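Local coordinates for methyltransferase domain-containing protein (Serratia marcescens, PDB 7CLU) that probably transfers a methyl group from S-adenosyl-L-methionine to a hydroxyl oxygen during biosynthesis of the pigment prodigiosin, working as a dimer, at residues K28-A40 with L73-D87. Sequence-based numbering, arbitrary orientation.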
ATOM      1  N   LYS A  28      -9.999  -9.180  13.320  1.00 34.96           N
ATOM      2  CA  LYS A  28     -10.087 -10.637  13.359  1.00 37.35           C
ATOM      3  C   LYS A  28     -11.300 -11.127  12.571  1.00 39.53           C
ATOM      4  O   LYS A  28     -12.018 -12.036  12.987  1.00 34.27           O
ATOM      5  CB  LYS A  28     -10.113 -11.147  14.801  1.00 43.12           C
ATOM      6  CG  LYS A  28      -8.821 -10.884  15.556  1.00 44.31           C
ATOM      7  CD  LYS A  28      -9.022 -11.010  17.056  1.00 50.92           C
ATOM      8  CE  LYS A  28      -7.690 -10.928  17.803  1.00 50.96           C
ATOM      9  NZ  LYS A  28      -6.587 -11.577  17.042  1.00 43.09           N
ATOM     10  N   LEU A  29     -11.523 -10.508  11.411  1.00 36.52           N
ATOM     11  CA  LEU A  29     -12.729 -10.773  10.637  1.00 33.73           C
ATOM     12  C   LEU A  29     -12.760 -12.210  10.144  1.00 34.87           C
ATOM     13  O   LEU A  29     -13.800 -12.875  10.209  1.00 37.70           O
ATOM     14  CB  LEU A  29     -12.810  -9.792   9.465  1.00 32.65           C
ATOM     15  CG  LEU A  29     -13.912  -9.997   8.415  1.00 33.12           C
ATOM     16  CD1 LEU A  29     -14.370  -8.646   7.860  1.00 31.38           C
ATOM     17  CD2 LEU A  29     -13.436 -10.880   7.298  1.00 28.40           C
ATOM     18  N   PHE A  30     -11.634 -12.706   9.637  1.00 32.40           N
ATOM     19  CA  PHE A  30     -11.615 -14.062   9.122  1.00 32.98           C
ATOM     20  C   PHE A  30     -11.864 -15.093  10.214  1.00 36.62           C
ATOM     21  O   PHE A  30     -12.257 -16.217   9.900  1.00 31.67           O
ATOM     22  CB  PHE A  30     -10.292 -14.326   8.409  1.00 28.03           C
ATOM     23  CG  PHE A  30      -9.922 -13.252   7.434  1.00 28.91           C
ATOM     24  CD1 PHE A  30     -10.553 -13.167   6.206  1.00 28.37           C
ATOM     25  CD2 PHE A  30      -8.949 -12.317   7.754  1.00 27.94           C
ATOM     26  CE1 PHE A  30     -10.221 -12.178   5.303  1.00 25.55           C
ATOM     27  CE2 PHE A  30      -8.610 -11.319   6.861  1.00 28.99           C
ATOM     28  CZ  PHE A  30      -9.251 -11.241   5.628  1.00 26.33           C
ATOM     29  N   ASP A  31     -11.672 -14.727  11.487  1.00 38.78           N
ATOM     30  CA  ASP A  31     -11.967 -15.662  12.570  1.00 40.77           C
ATOM     31  C   ASP A  31     -13.436 -16.077  12.572  1.00 39.24           C
ATOM     32  O   ASP A  31     -13.755 -17.226  12.892  1.00 39.06           O
ATOM     33  CB  ASP A  31     -11.602 -15.037  13.917  1.00 42.79           C
ATOM     34  CG  ASP A  31     -10.093 -14.996  14.165  1.00 42.04           C
ATOM     35  OD1 ASP A  31      -9.326 -15.660  13.427  1.00 37.17           O
ATOM     36  OD2 ASP A  31      -9.686 -14.300  15.118  1.00 46.90           O
ATOM     37  N   GLN A  32     -14.333 -15.161  12.211  1.00 37.63           N
ATOM     38  CA  GLN A  32     -15.773 -15.413  12.224  1.00 40.73           C
ATOM     39  C   GLN A  32     -16.213 -16.429  11.188  1.00 39.57           C
ATOM     40  O   GLN A  32     -17.376 -16.856  11.217  1.00 37.12           O
ATOM     41  CB  GLN A  32     -16.532 -14.108  12.002  1.00 40.84           C
ATOM     42  CG  GLN A  32     -16.015 -12.955  12.843  1.00 42.89           C
ATOM     43  CD  GLN A  32     -15.764 -13.366  14.287  1.00 47.73           C
ATOM     44  OE1 GLN A  32     -16.650 -13.917  14.950  1.00 45.43           O
ATOM     45  NE2 GLN A  32     -14.549 -13.116  14.775  1.00 41.90           N
ATOM     46  N   LEU A  33     -15.325 -16.821  10.276  1.00 37.44           N
ATOM     47  CA  LEU A  33     -15.638 -17.795   9.243  1.00 33.92           C
ATOM     48  C   LEU A  33     -14.858 -19.091   9.398  1.00 36.23           C
ATOM     49  O   LEU A  33     -14.895 -19.933   8.495  1.00 33.75           O
ATOM     50  CB  LEU A  33     -15.371 -17.206   7.860  1.00 27.39           C
ATOM     51  CG  LEU A  33     -16.167 -15.954   7.480  1.00 36.01           C
ATOM     52  CD1 LEU A  33     -15.655 -15.387   6.160  1.00 30.35           C
ATOM     53  CD2 LEU A  33     -17.680 -16.252   7.409  1.00 35.83           C
ATOM     54  N   ARG A  34     -14.134 -19.254  10.503  1.00 39.08           N
ATOM     55  CA  ARG A  34     -13.284 -20.465  10.658  1.00 39.30           C
ATOM     56  C   ARG A  34     -14.132 -21.735  10.777  1.00 42.03           C
ATOM     57  O   ARG A  34     -13.626 -22.806  10.412  1.00 47.66           O
ATOM     58  CB  ARG A  34     -12.375 -20.322  11.882  1.00 44.76           C
ATOM     59  CG  ARG A  34     -13.013 -20.780  13.184  1.00 45.96           C
ATOM     60  CD  ARG A  34     -12.470 -20.050  14.395  1.00 45.25           C
ATOM     61  NE  ARG A  34     -11.395 -20.780  15.047  1.00 53.10           N
ATOM     62  CZ  ARG A  34     -11.561 -21.616  16.064  1.00 44.99           C
ATOM     63  NH1 ARG A  34     -10.515 -22.228  16.590  1.00 41.58           N
ATOM     64  NH2 ARG A  34     -12.766 -21.842  16.551  1.00 37.66           N
ATOM     65  N   ASP A  35     -15.376 -21.601  11.241  1.00 45.55           N
ATOM     66  CA  ASP A  35     -16.258 -22.733  11.502  1.00 43.80           C
ATOM     67  C   ASP A  35     -17.372 -22.879  10.469  1.00 45.95           C
ATOM     68  O   ASP A  35     -17.640 -23.994  10.009  1.00 46.30           O
ATOM     69  CB  ASP A  35     -16.861 -22.595  12.906  1.00 42.93           C
ATOM     70  CG  ASP A  35     -15.825 -22.829  14.006  1.00 49.65           C
ATOM     71  OD1 ASP A  35     -15.323 -23.967  14.078  1.00 47.77           O
ATOM     72  OD2 ASP A  35     -15.500 -21.887  14.778  1.00 48.55           O
ATOM     73  N   ARG A  36     -18.010 -21.782  10.073  1.00 41.94           N
ATOM     74  CA  ARG A  36     -19.109 -21.827   9.118  1.00 41.46           C
ATOM     75  C   ARG A  36     -18.971 -20.664   8.142  1.00 34.44           C
ATOM     76  O   ARG A  36     -18.150 -19.765   8.329  1.00 33.12           O
ATOM     77  CB  ARG A  36     -20.473 -21.776   9.827  1.00 44.39           C
ATOM     78  CG  ARG A  36     -21.648 -22.374   9.015  1.00 45.76           C
ATOM     79  CD  ARG A  36     -22.697 -23.028   9.924  1.00 43.93           C
ATOM     80  NE  ARG A  36     -22.138 -24.144  10.691  1.00 44.56           N
ATOM     81  CZ  ARG A  36     -22.116 -25.413  10.274  1.00 45.25           C
ATOM     82  NH1 ARG A  36     -22.625 -25.740   9.092  1.00 43.50           N
ATOM     83  NH2 ARG A  36     -21.582 -26.364  11.038  1.00 41.57           N
ATOM     84  N   ASP A  37     -19.738 -20.734   7.060  1.00 35.22           N
ATOM     85  CA  ASP A  37     -19.983 -19.592   6.195  1.00 33.78           C
ATOM     86  C   ASP A  37     -21.076 -18.707   6.799  1.00 36.53           C
ATOM     87  O   ASP A  37     -21.884 -19.161   7.613  1.00 40.88           O
ATOM     88  CB  ASP A  37     -20.387 -20.069   4.804  1.00 32.74           C
ATOM     89  CG  ASP A  37     -19.293 -20.832   4.112  1.00 33.71           C
ATOM     90  OD1 ASP A  37     -18.189 -20.951   4.695  1.00 32.12           O
ATOM     91  OD2 ASP A  37     -19.535 -21.319   2.976  1.00 31.73           O
ATOM     92  N   ALA A  38     -21.098 -17.431   6.397  1.00 29.26           N
ATOM     93  CA  ALA A  38     -22.039 -16.490   6.996  1.00 33.68           C
ATOM     94  C   ALA A  38     -22.215 -15.256   6.120  1.00 29.99           C
ATOM     95  O   ALA A  38     -21.301 -14.849   5.401  1.00 29.62           O
ATOM     96  CB  ALA A  38     -21.584 -16.060   8.395  1.00 34.78           C
ATOM     97  N   ASP A  39     -23.396 -14.646   6.215  1.00 31.35           N
ATOM     98  CA  ASP A  39     -23.669 -13.433   5.463  1.00 31.33           C
ATOM     99  C   ASP A  39     -23.151 -12.214   6.219  1.00 28.25           C
ATOM    100  O   ASP A  39     -22.734 -12.298   7.378  1.00 30.35           O
ATOM    101  CB  ASP A  39     -25.163 -13.296   5.163  1.00 31.64           C
ATOM    102  CG  ASP A  39     -26.019 -13.059   6.416  1.00 35.78           C
ATOM    103  OD1 ASP A  39     -25.489 -12.773   7.512  1.00 31.53           O
ATOM    104  OD2 ASP A  39     -27.261 -13.162   6.295  1.00 39.93           O
ATOM    105  N   ALA A  40     -23.204 -11.064   5.548  1.00 29.44           N
ATOM    106  CA  ALA A  40     -22.585  -9.858   6.099  1.00 26.12           C
ATOM    107  C   ALA A  40     -23.205  -9.459   7.433  1.00 29.37           C
ATOM    108  O   ALA A  40     -22.496  -9.017   8.345  1.00 32.89           O
ATOM    109  CB  ALA A  40     -22.692  -8.714   5.097  1.00 27.46           C
ATOM    110  N   LEU A  73     -23.527 -15.783   1.270  1.00 30.00           N
ATOM    111  CA  LEU A  73     -22.725 -16.288   2.380  1.00 31.12           C
ATOM    112  C   LEU A  73     -21.248 -16.142   2.060  1.00 27.75           C
ATOM    113  O   LEU A  73     -20.798 -16.561   0.989  1.00 30.35           O
ATOM    114  CB  LEU A  73     -23.030 -17.760   2.651  1.00 29.75           C
ATOM    115  CG  LEU A  73     -24.433 -18.163   3.075  1.00 28.92           C
ATOM    116  CD1 LEU A  73     -24.636 -19.670   2.844  1.00 29.07           C
ATOM    117  CD2 LEU A  73     -24.648 -17.805   4.524  1.00 36.60           C
ATOM    118  N   TYR A  74     -20.495 -15.563   2.989  1.00 25.68           N
ATOM    119  CA  TYR A  74     -19.057 -15.438   2.827  1.00 27.26           C
ATOM    120  C   TYR A  74     -18.383 -16.707   3.319  1.00 25.57           C
ATOM    121  O   TYR A  74     -18.808 -17.310   4.309  1.00 27.67           O
ATOM    122  CB  TYR A  74     -18.527 -14.202   3.573  1.00 24.75           C
ATOM    123  CG  TYR A  74     -18.970 -12.941   2.871  1.00 24.21           C
ATOM    124  CD1 TYR A  74     -18.214 -12.408   1.833  1.00 23.04           C
ATOM    125  CD2 TYR A  74     -20.173 -12.326   3.192  1.00 26.01           C
ATOM    126  CE1 TYR A  74     -18.635 -11.291   1.148  1.00 22.55           C
ATOM    127  CE2 TYR A  74     -20.597 -11.190   2.518  1.00 25.93           C
ATOM    128  CZ  TYR A  74     -19.820 -10.689   1.489  1.00 20.31           C
ATOM    129  OH  TYR A  74     -20.213  -9.566   0.807  1.00 27.44           O
ATOM    130  N   HIS A  75     -17.343 -17.121   2.605  1.00 24.91           N
ATOM    131  CA  HIS A  75     -16.639 -18.355   2.897  1.00 29.82           C
ATOM    132  C   HIS A  75     -15.139 -18.094   2.931  1.00 28.48           C
ATOM    133  O   HIS A  75     -14.585 -17.495   2.001  1.00 24.98           O
ATOM    134  CB  HIS A  75     -16.982 -19.437   1.857  1.00 27.36           C
ATOM    135  CG  HIS A  75     -16.057 -20.608   1.886  1.00 27.53           C
ATOM    136  ND1 HIS A  75     -16.092 -21.555   2.886  1.00 26.93           N
ATOM    137  CD2 HIS A  75     -15.071 -20.985   1.038  1.00 26.84           C
ATOM    138  CE1 HIS A  75     -15.152 -22.457   2.665  1.00 29.80           C
ATOM    139  NE2 HIS A  75     -14.527 -22.142   1.544  1.00 30.23           N
ATOM    140  N   LEU A  76     -14.489 -18.551   3.996  1.00 26.28           N
ATOM    141  CA  LEU A  76     -13.030 -18.493   4.076  1.00 30.12           C
ATOM    142  C   LEU A  76     -12.397 -19.627   3.276  1.00 29.37           C
ATOM    143  O   LEU A  76     -12.592 -20.799   3.618  1.00 31.34           O
ATOM    144  CB  LEU A  76     -12.580 -18.565   5.526  1.00 28.89           C
ATOM    145  CG  LEU A  76     -11.071 -18.549   5.737  1.00 30.74           C
ATOM    146  CD1 LEU A  76     -10.480 -17.213   5.260  1.00 29.93           C
ATOM    147  CD2 LEU A  76     -10.738 -18.780   7.211  1.00 37.96           C
ATOM    148  N   PRO A  77     -11.638 -19.335   2.221  1.00 26.70           N
ATOM    149  CA  PRO A  77     -11.004 -20.410   1.448  1.00 29.13           C
ATOM    150  C   PRO A  77     -10.022 -21.207   2.298  1.00 32.10           C
ATOM    151  O   PRO A  77      -9.312 -20.656   3.145  1.00 27.97           O
ATOM    152  CB  PRO A  77     -10.286 -19.659   0.318  1.00 27.45           C
ATOM    153  CG  PRO A  77     -11.082 -18.380   0.167  1.00 27.49           C
ATOM    154  CD  PRO A  77     -11.490 -18.020   1.572  1.00 29.40           C
ATOM    155  N   ALA A  78      -9.979 -22.520   2.045  1.00 29.41           N
ATOM    156  CA  ALA A  78      -9.157 -23.414   2.856  1.00 30.48           C
ATOM    157  C   ALA A  78      -7.694 -23.015   2.804  1.00 26.52           C
ATOM    158  O   ALA A  78      -7.010 -22.995   3.832  1.00 27.73           O
ATOM    159  CB  ALA A  78      -9.334 -24.863   2.387  1.00 30.80           C
ATOM    160  N   ALA A  79      -7.195 -22.687   1.618  1.00 28.84           N
ATOM    161  CA  ALA A  79      -5.783 -22.372   1.482  1.00 29.69           C
ATOM    162  C   ALA A  79      -5.405 -21.018   2.066  1.00 29.63           C
ATOM    163  O   ALA A  79      -4.213 -20.699   2.090  1.00 33.87           O
ATOM    164  CB  ALA A  79      -5.368 -22.433   0.011  1.00 29.24           C
ATOM    165  N   HIS A  80      -6.366 -20.224   2.551  1.00 28.73           N
ATOM    166  CA  HIS A  80      -6.066 -18.965   3.220  1.00 30.02           C
ATOM    167  C   HIS A  80      -6.066 -19.086   4.734  1.00 31.58           C
ATOM    168  O   HIS A  80      -5.690 -18.124   5.414  1.00 27.87           O
ATOM    169  CB  HIS A  80      -7.086 -17.881   2.823  1.00 26.94           C
ATOM    170  CG  HIS A  80      -7.142 -17.614   1.355  1.00 24.96           C
ATOM    171  ND1 HIS A  80      -8.086 -16.785   0.791  1.00 29.44           N
ATOM    172  CD2 HIS A  80      -6.373 -18.058   0.334  1.00 28.09           C
ATOM    173  CE1 HIS A  80      -7.909 -16.745  -0.519  1.00 28.62           C
ATOM    174  NE2 HIS A  80      -6.877 -17.509  -0.823  1.00 27.75           N
ATOM    175  N   ARG A  81      -6.498 -20.233   5.266  1.00 30.52           N
ATOM    176  CA  ARG A  81      -6.641 -20.410   6.710  1.00 31.63           C
ATOM    177  C   ARG A  81      -5.312 -20.230   7.435  1.00 27.82           C
ATOM    178  O   ARG A  81      -5.263 -19.635   8.517  1.00 30.63           O
ATOM    179  CB  ARG A  81      -7.210 -21.801   7.008  1.00 31.73           C
ATOM    180  CG  ARG A  81      -8.607 -22.019   6.454  1.00 31.01           C
ATOM    181  CD  ARG A  81      -9.161 -23.417   6.782  1.00 37.85           C
ATOM    182  NE  ARG A  81     -10.618 -23.398   6.666  1.00 42.52           N
ATOM    183  CZ  ARG A  81     -11.444 -23.158   7.681  1.00 40.88           C
ATOM    184  NH1 ARG A  81     -12.752 -23.125   7.464  1.00 43.13           N
ATOM    185  NH2 ARG A  81     -10.961 -22.958   8.909  1.00 34.01           N
ATOM    186  N   ALA A  82      -4.232 -20.740   6.853  1.00 30.88           N
ATOM    187  CA  ALA A  82      -2.961 -20.794   7.563  1.00 31.99           C
ATOM    188  C   ALA A  82      -2.429 -19.401   7.872  1.00 36.89           C
ATOM    189  O   ALA A  82      -1.686 -19.230   8.847  1.00 38.14           O
ATOM    190  CB  ALA A  82      -1.944 -21.592   6.749  1.00 35.61           C
ATOM    191  N   PHE A  83      -2.816 -18.385   7.088  1.00 32.24           N
ATOM    192  CA  PHE A  83      -2.298 -17.046   7.324  1.00 36.70           C
ATOM    193  C   PHE A  83      -3.350 -15.992   7.662  1.00 33.78           C
ATOM    194  O   PHE A  83      -2.968 -14.889   8.063  1.00 30.69           O
ATOM    195  CB  PHE A  83      -1.449 -16.577   6.126  1.00 31.94           C
ATOM    196  CG  PHE A  83      -2.177 -16.539   4.806  1.00 33.47           C
ATOM    197  CD1 PHE A  83      -2.882 -15.398   4.409  1.00 32.41           C
ATOM    198  CD2 PHE A  83      -2.108 -17.611   3.938  1.00 28.16           C
ATOM    199  CE1 PHE A  83      -3.528 -15.353   3.176  1.00 27.90           C
ATOM    200  CE2 PHE A  83      -2.748 -17.582   2.716  1.00 31.77           C
ATOM    201  CZ  PHE A  83      -3.463 -16.437   2.327  1.00 28.52           C
ATOM    202  N   LEU A  84      -4.649 -16.298   7.564  1.00 31.75           N
ATOM    203  CA  LEU A  84      -5.686 -15.334   7.921  1.00 26.34           C
ATOM    204  C   LEU A  84      -6.362 -15.616   9.257  1.00 26.81           C
ATOM    205  O   LEU A  84      -7.055 -14.737   9.777  1.00 29.98           O
ATOM    206  CB  LEU A  84      -6.777 -15.260   6.838  1.00 26.84           C
ATOM    207  CG  LEU A  84      -6.316 -14.790   5.462  1.00 24.77           C
ATOM    208  CD1 LEU A  84      -7.509 -14.602   4.520  1.00 23.69           C
ATOM    209  CD2 LEU A  84      -5.552 -13.505   5.638  1.00 27.23           C
ATOM    210  N   LEU A  85      -6.204 -16.806   9.815  1.00 32.92           N
ATOM    211  CA  LEU A  85      -6.789 -17.139  11.109  1.00 31.16           C
ATOM    212  C   LEU A  85      -5.780 -16.855  12.215  1.00 32.78           C
ATOM    213  O   LEU A  85      -4.595 -17.178  12.084  1.00 34.58           O
ATOM    214  CB  LEU A  85      -7.203 -18.613  11.141  1.00 30.72           C
ATOM    215  CG  LEU A  85      -8.412 -18.960  10.254  1.00 33.53           C
ATOM    216  CD1 LEU A  85      -8.630 -20.467  10.201  1.00 29.21           C
ATOM    217  CD2 LEU A  85      -9.646 -18.238  10.753  1.00 31.04           C
ATOM    218  N   SER A  86      -6.262 -16.277  13.315  1.00 30.37           N
ATOM    219  CA  SER A  86      -5.364 -15.726  14.322  1.00 36.24           C
ATOM    220  C   SER A  86      -4.714 -16.782  15.210  1.00 41.72           C
ATOM    221  O   SER A  86      -3.783 -16.446  15.954  1.00 43.23           O
ATOM    222  CB  SER A  86      -6.107 -14.707  15.180  1.00 34.46           C
ATOM    223  OG  SER A  86      -7.129 -15.322  15.921  1.00 41.70           O
ATOM    224  N   ASP A  87      -5.155 -18.037  15.147  1.00 36.01           N
ATOM    225  CA  ASP A  87      -4.526 -19.106  15.903  1.00 35.07           C
ATOM    226  C   ASP A  87      -3.636 -19.973  15.035  1.00 43.56           C
ATOM    227  O   ASP A  87      -2.977 -20.879  15.555  1.00 47.99           O
ATOM    228  CB  ASP A  87      -5.579 -19.974  16.582  1.00 42.20           C
ATOM    229  CG  ASP A  87      -6.358 -20.819  15.588  1.00 45.74           C
ATOM    230  OD1 ASP A  87      -6.625 -20.333  14.463  1.00 38.94           O
ATOM    231  OD2 ASP A  87      -6.692 -21.972  15.930  1.00 48.65           O
TER
HETATM  232  O   HOH W   1      -8.554 -13.608  11.332  1.00 32.84           O
HETATM  233  O   HOH W   2     -15.922 -20.003   5.998  1.00 31.06           O
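In the winged-helix-like dimerisation domain, the single antiparallel bridge between A38 and Y74 joins the loop entering helix 40-47 to strand 73-75 of the two-stranded wing. Y74 N donates to A38 O at 2.6 Å, and A38 N returns a bond to Y74 O. Beside the bridge, D37 OD1 lies in the ring plane of H75 and accepts from ND1 at 2.8 Å; R70 forms a salt bridge with the other oxygen, OD2. R81, extended from CG to NE, grips R34 O end-on with NH1 and NH2, both at 3.1 Å. A flat guanidinium can aim both N-H bonds at one oxygen in its plane, but only NH2 meets a lone pair; NH1 comes from above the carbonyl plane. Between these polar grips, F30 and L33 point toward 73-87: L84 CD1 sits over the F30 ring in a CH-pi contact, 3.7 Å from the centroid, while L33 CB meets L76 CB at 3.9 Å. At the far end D31 receives S86 with both oxygens; serine suits, offering its backbone N to OD1 at 3.1 Å and its hydroxyl OG to OD2 at 2.9 Å. Carboxylates thus hold both ends of an apolar centre, the R81 guanidinium holds its flank, and R70 and H75 together probably stabilise the charge on D37.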